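Local coordinates for protein MaoC-like dehydratase (Phytophthora Capsici, PDB 3KH8) that probably catalyses the reversible addition and removal of water on fatty acyl-CoA thioesters, as in related hot dog fold hydratase 2 enzymes, at residues Lys302-Ala307 with Gly319-Tyr324; Gln201-Gln206 with Trp296-Gly301. All blocks are in the same frame, centred on the assembly; numbering follows the deposited sequence.

Interaction 1 pairs the two strands of a hairpin, and interaction 2 lays a surface loop against the strand on the other side of 302-307, so both belong to one antiparallel sheet of the hot dog fold. Their centres lie about 8 Å apart. Strand 302-309 is shared: Leu304 O comes within 2.7 Å of Trp296 N, a probable hydrogen bond of the next strand pair, and Tyr324 N is 3.0 Å from Gly301 O, another probable one. Interaction 1 has side chains on both faces of the sheet, and interaction 2 meets the one that carries Leu304 and Gln306. Val303 and Phe305 of interaction 1 face helix 251-266, whereas Leu304 and Gln306 on the reverse side touch Pro203 and Ile202 of the interaction 2 loop.

Interaction 1: Lys302-Ala307 with Gly319-Tyr324; sequences KVLFQA and GGEFVY
Phe305 takes the torsion that sets its CG between the backbone N and the carbonyl carbon (chi1 71°), and this swings the ring over Gly320 of the partner strand. The segments 302-307 and 319-324 lie on the two arms of a beta hairpin within the antiparallel sheet of the hot dog domain. The evidence for antiparallel pairing is the alternation of bridges: Val303 with Phe322 and Phe305 with Gly320 are hydrogen-bonded pairs, Lys302 with Val323 and Leu304 with Glu321 non-hydrogen-bonded ones. Val303 N donates to Phe322 O at 2.8 Å, and Phe322 N returns a bond of 2.7 Å to Val303 O. The next pair is less regular. Phe305 N reaches Gly320 O at 2.9 Å, but the return bond from Gly320 N to Phe305 O is weak.

The side chains of Val303, Phe305 and Phe322 form the face turned to the protein interior, where Val303 and Phe305 rest on Leu262 of helix 251-266, the helix that the sheet wraps. Gly320 CA sits 3.7 Å from the centroid of the Phe305 ring, only 15° off its normal, which makes a CH-pi contact over the face. The Phe305 CE1 corner also meets Phe322 CB at 3.9 Å. Further along, Tyr324 brings its CE1 to Val303 CG2.

Lys302, Leu304 and Glu321 occupy the reverse face. Leu304 CD2 packs beside CB of Glu321, a residue whose OE1 also forms a salt bridge with Arg278. Lys302 NZ and Glu321 OE1 stay 4.6 Å apart, and one water spans the gap, accepting from Lys302 NZ at 3.0 Å and donating to Glu321 OE1 at 2.8 Å.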
ATOM      1  N   LYS A 302     -26.020  17.931  -7.737  1.00 23.75           N
ATOM      2  CA  LYS A 302     -25.695  16.953  -8.777  1.00 23.03           C
ATOM      3  C   LYS A 302     -24.557  17.432  -9.670  1.00 22.23           C
ATOM      4  O   LYS A 302     -24.589  18.550 -10.192  1.00 21.87           O
ATOM      5  CB  LYS A 302     -26.930  16.600  -9.616  1.00 23.21           C
ATOM      6  CG  LYS A 302     -26.721  15.419 -10.568  1.00 24.25           C
ATOM      7  CD  LYS A 302     -27.954  15.118 -11.418  1.00 25.92           C
ATOM      8  CE  LYS A 302     -28.037  16.036 -12.635  1.00 27.23           C
ATOM      9  NZ  LYS A 302     -29.066  15.565 -13.600  1.00 28.59           N
ATOM     10  N   VAL A 303     -23.553  16.573  -9.838  1.00 21.39           N
ATOM     11  CA  VAL A 303     -22.406  16.871 -10.691  1.00 20.43           C
ATOM     12  C   VAL A 303     -22.219  15.775 -11.729  1.00 19.98           C
ATOM     13  O   VAL A 303     -22.151  14.584 -11.395  1.00 19.73           O
ATOM     14  CB  VAL A 303     -21.097  17.044  -9.870  1.00 20.55           C
ATOM     15  CG1 VAL A 303     -19.908  17.364 -10.784  1.00 20.34           C
ATOM     16  CG2 VAL A 303     -21.263  18.127  -8.824  1.00 20.18           C
ATOM     17  N   LEU A 304     -22.144  16.184 -12.989  1.00 19.08           N
ATOM     18  CA  LEU A 304     -21.831  15.258 -14.062  1.00 18.59           C
ATOM     19  C   LEU A 304     -20.336  15.332 -14.344  1.00 18.09           C
ATOM     20  O   LEU A 304     -19.713  16.383 -14.152  1.00 18.08           O
ATOM     21  CB  LEU A 304     -22.679  15.544 -15.310  1.00 18.58           C
ATOM     22  CG  LEU A 304     -24.205  15.527 -15.105  1.00 18.92           C
ATOM     23  CD1 LEU A 304     -24.942  15.719 -16.419  1.00 18.91           C
ATOM     24  CD2 LEU A 304     -24.695  14.246 -14.408  1.00 18.77           C
ATOM     25  N   PHE A 305     -19.752  14.211 -14.756  1.00 17.31           N
ATOM     26  CA  PHE A 305     -18.303  14.154 -14.923  1.00 16.69           C
ATOM     27  C   PHE A 305     -17.806  13.074 -15.868  1.00 16.41           C
ATOM     28  O   PHE A 305     -18.520  12.114 -16.176  1.00 16.38           O
ATOM     29  CB  PHE A 305     -17.603  14.032 -13.562  1.00 16.44           C
ATOM     30  CG  PHE A 305     -17.788  12.699 -12.895  1.00 16.20           C
ATOM     31  CD1 PHE A 305     -18.896  12.459 -12.091  1.00 15.42           C
ATOM     32  CD2 PHE A 305     -16.847  11.686 -13.066  1.00 15.49           C
ATOM     33  CE1 PHE A 305     -19.067  11.229 -11.466  1.00 15.47           C
ATOM     34  CE2 PHE A 305     -17.010  10.447 -12.451  1.00 14.80           C
ATOM     35  CZ  PHE A 305     -18.117  10.222 -11.644  1.00 14.39           C
ATOM     36  N   GLN A 306     -16.574  13.263 -16.330  1.00 16.14           N
ATOM     37  CA  GLN A 306     -15.838  12.265 -17.087  1.00 16.35           C
ATOM     38  C   GLN A 306     -14.415  12.211 -16.557  1.00 16.38           C
ATOM     39  O   GLN A 306     -13.910  13.202 -16.025  1.00 16.51           O
ATOM     40  CB  GLN A 306     -15.776  12.644 -18.565  1.00 16.35           C
ATOM     41  CG  GLN A 306     -17.106  12.682 -19.308  1.00 16.53           C
ATOM     42  CD  GLN A 306     -16.918  13.108 -20.750  1.00 17.23           C
ATOM     43  OE1 GLN A 306     -16.318  14.148 -21.024  1.00 17.68           O
ATOM     44  NE2 GLN A 306     -17.407  12.297 -21.679  1.00 17.18           N
ATOM     45  N   ALA A 307     -13.769  11.056 -16.699  1.00 16.28           N
ATOM     46  CA  ALA A 307     -12.331  10.964 -16.490  1.00 16.44           C
ATOM     47  C   ALA A 307     -11.664  10.627 -17.813  1.00 16.56           C
ATOM     48  O   ALA A 307     -12.125   9.751 -18.548  1.00 16.54           O
ATOM     49  CB  ALA A 307     -11.984   9.936 -15.419  1.00 16.08           C
ATOM     50  N   GLY A 319     -20.150   9.076 -18.584  1.00 17.02           N
ATOM     51  CA  GLY A 319     -21.507   9.120 -18.037  1.00 16.96           C
ATOM     52  C   GLY A 319     -21.552   9.214 -16.521  1.00 17.11           C
ATOM     53  O   GLY A 319     -22.421   8.623 -15.880  1.00 17.01           O
ATOM     54  N   GLY A 320     -20.618   9.966 -15.949  1.00 17.06           N
ATOM     55  CA  GLY A 320     -20.505  10.078 -14.504  1.00 17.08           C
ATOM     56  C   GLY A 320     -21.554  10.979 -13.887  1.00 17.46           C
ATOM     57  O   GLY A 320     -21.767  12.102 -14.349  1.00 17.04           O
ATOM     58  N   GLU A 321     -22.220  10.472 -12.852  1.00 17.61           N
ATOM     59  CA  GLU A 321     -23.163  11.263 -12.068  1.00 18.20           C
ATOM     60  C   GLU A 321     -22.816  11.170 -10.586  1.00 18.13           C
ATOM     61  O   GLU A 321     -22.794  10.082 -10.008  1.00 18.19           O
ATOM     62  CB  GLU A 321     -24.603  10.807 -12.308  1.00 18.33           C
ATOM     63  CG  GLU A 321     -25.631  11.554 -11.467  1.00 20.26           C
ATOM     64  CD  GLU A 321     -27.014  10.955 -11.582  1.00 23.31           C
ATOM     65  OE1 GLU A 321     -27.705  11.242 -12.577  1.00 23.89           O
ATOM     66  OE2 GLU A 321     -27.404  10.194 -10.671  1.00 26.08           O
ATOM     67  N   PHE A 322     -22.540  12.319  -9.984  1.00 18.21           N
ATOM     68  CA  PHE A 322     -22.167  12.407  -8.578  1.00 18.43           C
ATOM     69  C   PHE A 322     -23.227  13.204  -7.828  1.00 18.86           C
ATOM     70  O   PHE A 322     -23.620  14.284  -8.269  1.00 18.80           O
ATOM     71  CB  PHE A 322     -20.798  13.082  -8.453  1.00 18.26           C
ATOM     72  CG  PHE A 322     -20.335  13.300  -7.033  1.00 18.17           C
ATOM     73  CD1 PHE A 322     -20.059  14.584  -6.573  1.00 18.11           C
ATOM     74  CD2 PHE A 322     -20.150  12.225  -6.167  1.00 18.07           C
ATOM     75  CE1 PHE A 322     -19.620  14.799  -5.267  1.00 17.99           C
ATOM     76  CE2 PHE A 322     -19.714  12.427  -4.865  1.00 17.89           C
ATOM     77  CZ  PHE A 322     -19.444  13.716  -4.412  1.00 17.83           C
ATOM     78  N   VAL A 323     -23.694  12.663  -6.707  1.00 19.27           N
ATOM     79  CA  VAL A 323     -24.652  13.368  -5.859  1.00 19.85           C
ATOM     80  C   VAL A 323     -24.033  13.638  -4.490  1.00 20.67           C
ATOM     81  O   VAL A 323     -23.510  12.729  -3.841  1.00 20.26           O
ATOM     82  CB  VAL A 323     -26.004  12.602  -5.731  1.00 19.81           C
ATOM     83  CG1 VAL A 323     -26.979  13.352  -4.819  1.00 19.61           C
ATOM     84  CG2 VAL A 323     -26.627  12.378  -7.109  1.00 19.24           C
ATOM     85  N   TYR A 324     -24.083  14.900  -4.074  1.00 21.72           N
ATOM     86  CA  TYR A 324     -23.551  15.312  -2.785  1.00 23.06           C
ATOM     87  C   TYR A 324     -24.541  16.212  -2.041  1.00 24.21           C
ATOM     88  O   TYR A 324     -25.452  16.784  -2.649  1.00 23.75           O
ATOM     89  CB  TYR A 324     -22.194  16.012  -2.959  1.00 22.87           C
ATOM     90  CG  TYR A 324     -22.270  17.389  -3.581  1.00 22.99           C
ATOM     91  CD1 TYR A 324     -22.463  17.549  -4.954  1.00 23.10           C
ATOM     92  CD2 TYR A 324     -22.145  18.536  -2.797  1.00 23.62           C
ATOM     93  CE1 TYR A 324     -22.536  18.813  -5.526  1.00 23.24           C
ATOM     94  CE2 TYR A 324     -22.215  19.806  -3.360  1.00 23.78           C
ATOM     95  CZ  TYR A 324     -22.411  19.935  -4.724  1.00 23.39           C
ATOM     96  OH  TYR A 324     -22.484  21.185  -5.285  1.00 23.78           O
TER
HETATM   97  O   HOH W   1     -27.920  13.060 -14.688  1.00 38.50           O

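Interaction 2: Gln201-Gln206 with Trp296-Gly301; sequences QIPKRQ and WQEGSG
Trp296 is gripped by Ile202, Pro203 and Arg205, and the contacts are of three kinds, CH-pi, hydrogen-bonded and ionic. The apolar ones are CH-pi contacts over one indole face. Ile202 CG2 lies 3.9 Å from the centroid of the six-membered ring, and Pro203 CD lies 4.0 Å from that of the five-membered ring, so the two residues share the length of the bicycle.

The hydrogen bond uses the ring edge. Trp296 NE1 donates to Arg205 O at 2.8 Å, with an N-H...O angle of 164°, close to straight. The oxygen lies close to the indole plane, although the donor stands well above the carbonyl plane. This bond satisfies the N-H of a buried side chain and, with the packing over the face, would help hold the ring's rotation.

The ionic contact comes from Arg205, whose chain runs extended from CG to NE alongside the tryptophan. Its NH2 meets Glu298 OE2 at 2.9 Å in the guanidinium plane, while Trp296 CD1 stands 3.8 Å from CZ of Arg205 over the guanidinium face, the guanidinium and indole planes being nearly perpendicular (83°). Arg205 NH1 has a second salt bridge, to Asp208, so acids at two places restrain the group.

Together these contacts lay the loop before strand 209-214 over the outer side of the hot dog sheet, at the end of strand 290-297.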
ATOM      1  N   GLN A 201     -26.453  12.325 -19.562  1.00 24.15           N
ATOM      2  CA  GLN A 201     -26.067  13.119 -20.720  1.00 23.97           C
ATOM      3  C   GLN A 201     -25.001  14.121 -20.296  1.00 23.64           C
ATOM      4  O   GLN A 201     -25.286  15.073 -19.576  1.00 23.59           O
ATOM      5  CB  GLN A 201     -27.289  13.813 -21.338  1.00 23.90           C
ATOM      6  CG  GLN A 201     -28.331  12.829 -21.870  1.00 24.32           C
ATOM      7  CD  GLN A 201     -29.615  13.481 -22.373  1.00 25.18           C
ATOM      8  OE1 GLN A 201     -29.693  14.696 -22.571  1.00 25.67           O
ATOM      9  NE2 GLN A 201     -30.631  12.660 -22.591  1.00 25.26           N
ATOM     10  N   ILE A 202     -23.764  13.876 -20.718  1.00 23.41           N
ATOM     11  CA  ILE A 202     -22.657  14.788 -20.435  1.00 23.25           C
ATOM     12  C   ILE A 202     -22.893  16.093 -21.210  1.00 23.46           C
ATOM     13  O   ILE A 202     -23.095  16.057 -22.426  1.00 23.28           O
ATOM     14  CB  ILE A 202     -21.281  14.159 -20.801  1.00 23.15           C
ATOM     15  CG1 ILE A 202     -20.981  12.916 -19.938  1.00 22.68           C
ATOM     16  CG2 ILE A 202     -20.148  15.196 -20.734  1.00 23.02           C
ATOM     17  CD1 ILE A 202     -21.003  13.132 -18.422  1.00 22.25           C
ATOM     18  N   PRO A 203     -22.898  17.239 -20.502  1.00 23.71           N
ATOM     19  CA  PRO A 203     -23.169  18.530 -21.149  1.00 24.12           C
ATOM     20  C   PRO A 203     -22.125  18.875 -22.205  1.00 24.53           C
ATOM     21  O   PRO A 203     -20.962  18.500 -22.071  1.00 24.48           O
ATOM     22  CB  PRO A 203     -23.109  19.530 -19.988  1.00 24.12           C
ATOM     23  CG  PRO A 203     -23.358  18.712 -18.760  1.00 23.69           C
ATOM     24  CD  PRO A 203     -22.716  17.387 -19.046  1.00 23.60           C
ATOM     25  N   LYS A 204     -22.552  19.578 -23.251  1.00 25.22           N
ATOM     26  CA  LYS A 204     -21.668  19.939 -24.360  1.00 25.68           C
ATOM     27  C   LYS A 204     -20.829  21.177 -24.048  1.00 25.61           C
ATOM     28  O   LYS A 204     -19.805  21.428 -24.687  1.00 25.89           O
ATOM     29  CB  LYS A 204     -22.476  20.136 -25.647  1.00 26.03           C
ATOM     30  CG  LYS A 204     -23.127  18.853 -26.178  1.00 27.40           C
ATOM     31  CD  LYS A 204     -22.079  17.795 -26.515  1.00 30.25           C
ATOM     32  CE  LYS A 204     -22.708  16.505 -27.015  1.00 31.56           C
ATOM     33  NZ  LYS A 204     -21.654  15.526 -27.417  1.00 32.59           N
ATOM     34  N   ARG A 205     -21.263  21.935 -23.050  1.00 25.44           N
ATOM     35  CA  ARG A 205     -20.535  23.112 -22.596  1.00 25.40           C
ATOM     36  C   ARG A 205     -19.169  22.743 -22.001  1.00 25.15           C
ATOM     37  O   ARG A 205     -18.906  21.580 -21.678  1.00 24.95           O
ATOM     38  CB  ARG A 205     -21.378  23.890 -21.577  1.00 25.50           C
ATOM     39  CG  ARG A 205     -21.740  23.098 -20.319  1.00 26.49           C
ATOM     40  CD  ARG A 205     -22.918  23.729 -19.585  1.00 27.24           C
ATOM     41  NE  ARG A 205     -23.169  23.107 -18.285  1.00 26.80           N
ATOM     42  CZ  ARG A 205     -22.494  23.403 -17.179  1.00 26.47           C
ATOM     43  NH1 ARG A 205     -21.524  24.304 -17.221  1.00 26.58           N
ATOM     44  NH2 ARG A 205     -22.782  22.800 -16.033  1.00 26.70           N
ATOM     45  N   GLN A 206     -18.306  23.747 -21.877  1.00 24.76           N
ATOM     46  CA  GLN A 206     -17.011  23.604 -21.224  1.00 24.60           C
ATOM     47  C   GLN A 206     -17.220  23.098 -19.792  1.00 23.70           C
ATOM     48  O   GLN A 206     -18.172  23.517 -19.130  1.00 23.22           O
ATOM     49  CB  GLN A 206     -16.331  24.967 -21.190  1.00 25.03           C
ATOM     50  CG  GLN A 206     -14.823  24.957 -21.276  1.00 27.40           C
ATOM     51  CD  GLN A 206     -14.263  26.356 -21.487  1.00 29.86           C
ATOM     52  OE1 GLN A 206     -14.773  27.129 -22.303  1.00 30.98           O
ATOM     53  NE2 GLN A 206     -13.214  26.691 -20.745  1.00 30.90           N
ATOM     54  N   TRP A 296     -18.966  18.998 -14.285  1.00 18.81           N
ATOM     55  CA  TRP A 296     -20.037  19.929 -14.633  1.00 19.75           C
ATOM     56  C   TRP A 296     -21.032  20.030 -13.476  1.00 20.39           C
ATOM     57  O   TRP A 296     -21.710  19.054 -13.140  1.00 19.99           O
ATOM     58  CB  TRP A 296     -20.780  19.461 -15.888  1.00 19.58           C
ATOM     59  CG  TRP A 296     -20.020  19.549 -17.189  1.00 19.79           C
ATOM     60  CD1 TRP A 296     -20.039  20.589 -18.081  1.00 20.02           C
ATOM     61  CD2 TRP A 296     -19.172  18.543 -17.765  1.00 20.31           C
ATOM     62  NE1 TRP A 296     -19.243  20.298 -19.166  1.00 21.00           N
ATOM     63  CE2 TRP A 296     -18.699  19.051 -18.999  1.00 20.79           C
ATOM     64  CE3 TRP A 296     -18.756  17.266 -17.356  1.00 19.93           C
ATOM     65  CZ2 TRP A 296     -17.835  18.325 -19.830  1.00 20.52           C
ATOM     66  CZ3 TRP A 296     -17.892  16.546 -18.180  1.00 20.01           C
ATOM     67  CH2 TRP A 296     -17.440  17.080 -19.403  1.00 20.08           C
ATOM     68  N   GLN A 297     -21.099  21.212 -12.869  1.00 21.31           N
ATOM     69  CA  GLN A 297     -22.091  21.512 -11.838  1.00 22.70           C
ATOM     70  C   GLN A 297     -23.464  21.643 -12.493  1.00 23.46           C
ATOM     71  O   GLN A 297     -23.647  22.444 -13.411  1.00 23.70           O
ATOM     72  CB  GLN A 297     -21.704  22.806 -11.099  1.00 22.89           C
ATOM     73  CG  GLN A 297     -22.735  23.330 -10.087  1.00 23.69           C
ATOM     74  CD  GLN A 297     -22.867  22.454  -8.854  1.00 24.49           C
ATOM     75  OE1 GLN A 297     -23.833  21.704  -8.710  1.00 25.27           O
ATOM     76  NE2 GLN A 297     -21.889  22.538  -7.961  1.00 25.53           N
ATOM     77  N   GLU A 298     -24.419  20.838 -12.037  1.00 24.22           N
ATOM     78  CA  GLU A 298     -25.779  20.889 -12.573  1.00 25.31           C
ATOM     79  C   GLU A 298     -26.790  21.429 -11.560  1.00 25.75           C
ATOM     80  O   GLU A 298     -27.982  21.517 -11.850  1.00 26.35           O
ATOM     81  CB  GLU A 298     -26.210  19.523 -13.115  1.00 25.19           C
ATOM     82  CG  GLU A 298     -25.424  19.069 -14.342  1.00 26.05           C
ATOM     83  CD  GLU A 298     -25.705  19.915 -15.571  1.00 27.45           C
ATOM     84  OE1 GLU A 298     -26.761  19.712 -16.206  1.00 28.62           O
ATOM     85  OE2 GLU A 298     -24.866  20.773 -15.912  1.00 28.07           O
ATOM     86  N   GLY A 299     -26.305  21.800 -10.380  1.00 26.29           N
ATOM     87  CA  GLY A 299     -27.160  22.331  -9.321  1.00 26.60           C
ATOM     88  C   GLY A 299     -27.917  21.236  -8.597  1.00 26.92           C
ATOM     89  O   GLY A 299     -27.910  20.074  -9.021  1.00 27.25           O
ATOM     90  N   SER A 300     -28.563  21.613  -7.493  1.00 27.02           N
ATOM     91  CA  SER A 300     -29.344  20.688  -6.662  1.00 27.01           C
ATOM     92  C   SER A 300     -28.510  19.508  -6.135  1.00 26.57           C
ATOM     93  O   SER A 300     -29.042  18.426  -5.868  1.00 26.73           O
ATOM     94  CB  SER A 300     -30.594  20.199  -7.410  1.00 27.26           C
ATOM     95  OG  SER A 300     -31.369  21.299  -7.866  1.00 28.23           O
ATOM     96  N   GLY A 301     -27.207  19.735  -5.983  1.00 25.97           N
ATOM     97  CA  GLY A 301     -26.290  18.723  -5.456  1.00 25.09           C
ATOM     98  C   GLY A 301     -25.943  17.624  -6.443  1.00 24.45           C
ATOM     99  O   GLY A 301     -25.606  16.512  -6.036  1.00 24.39           O
TER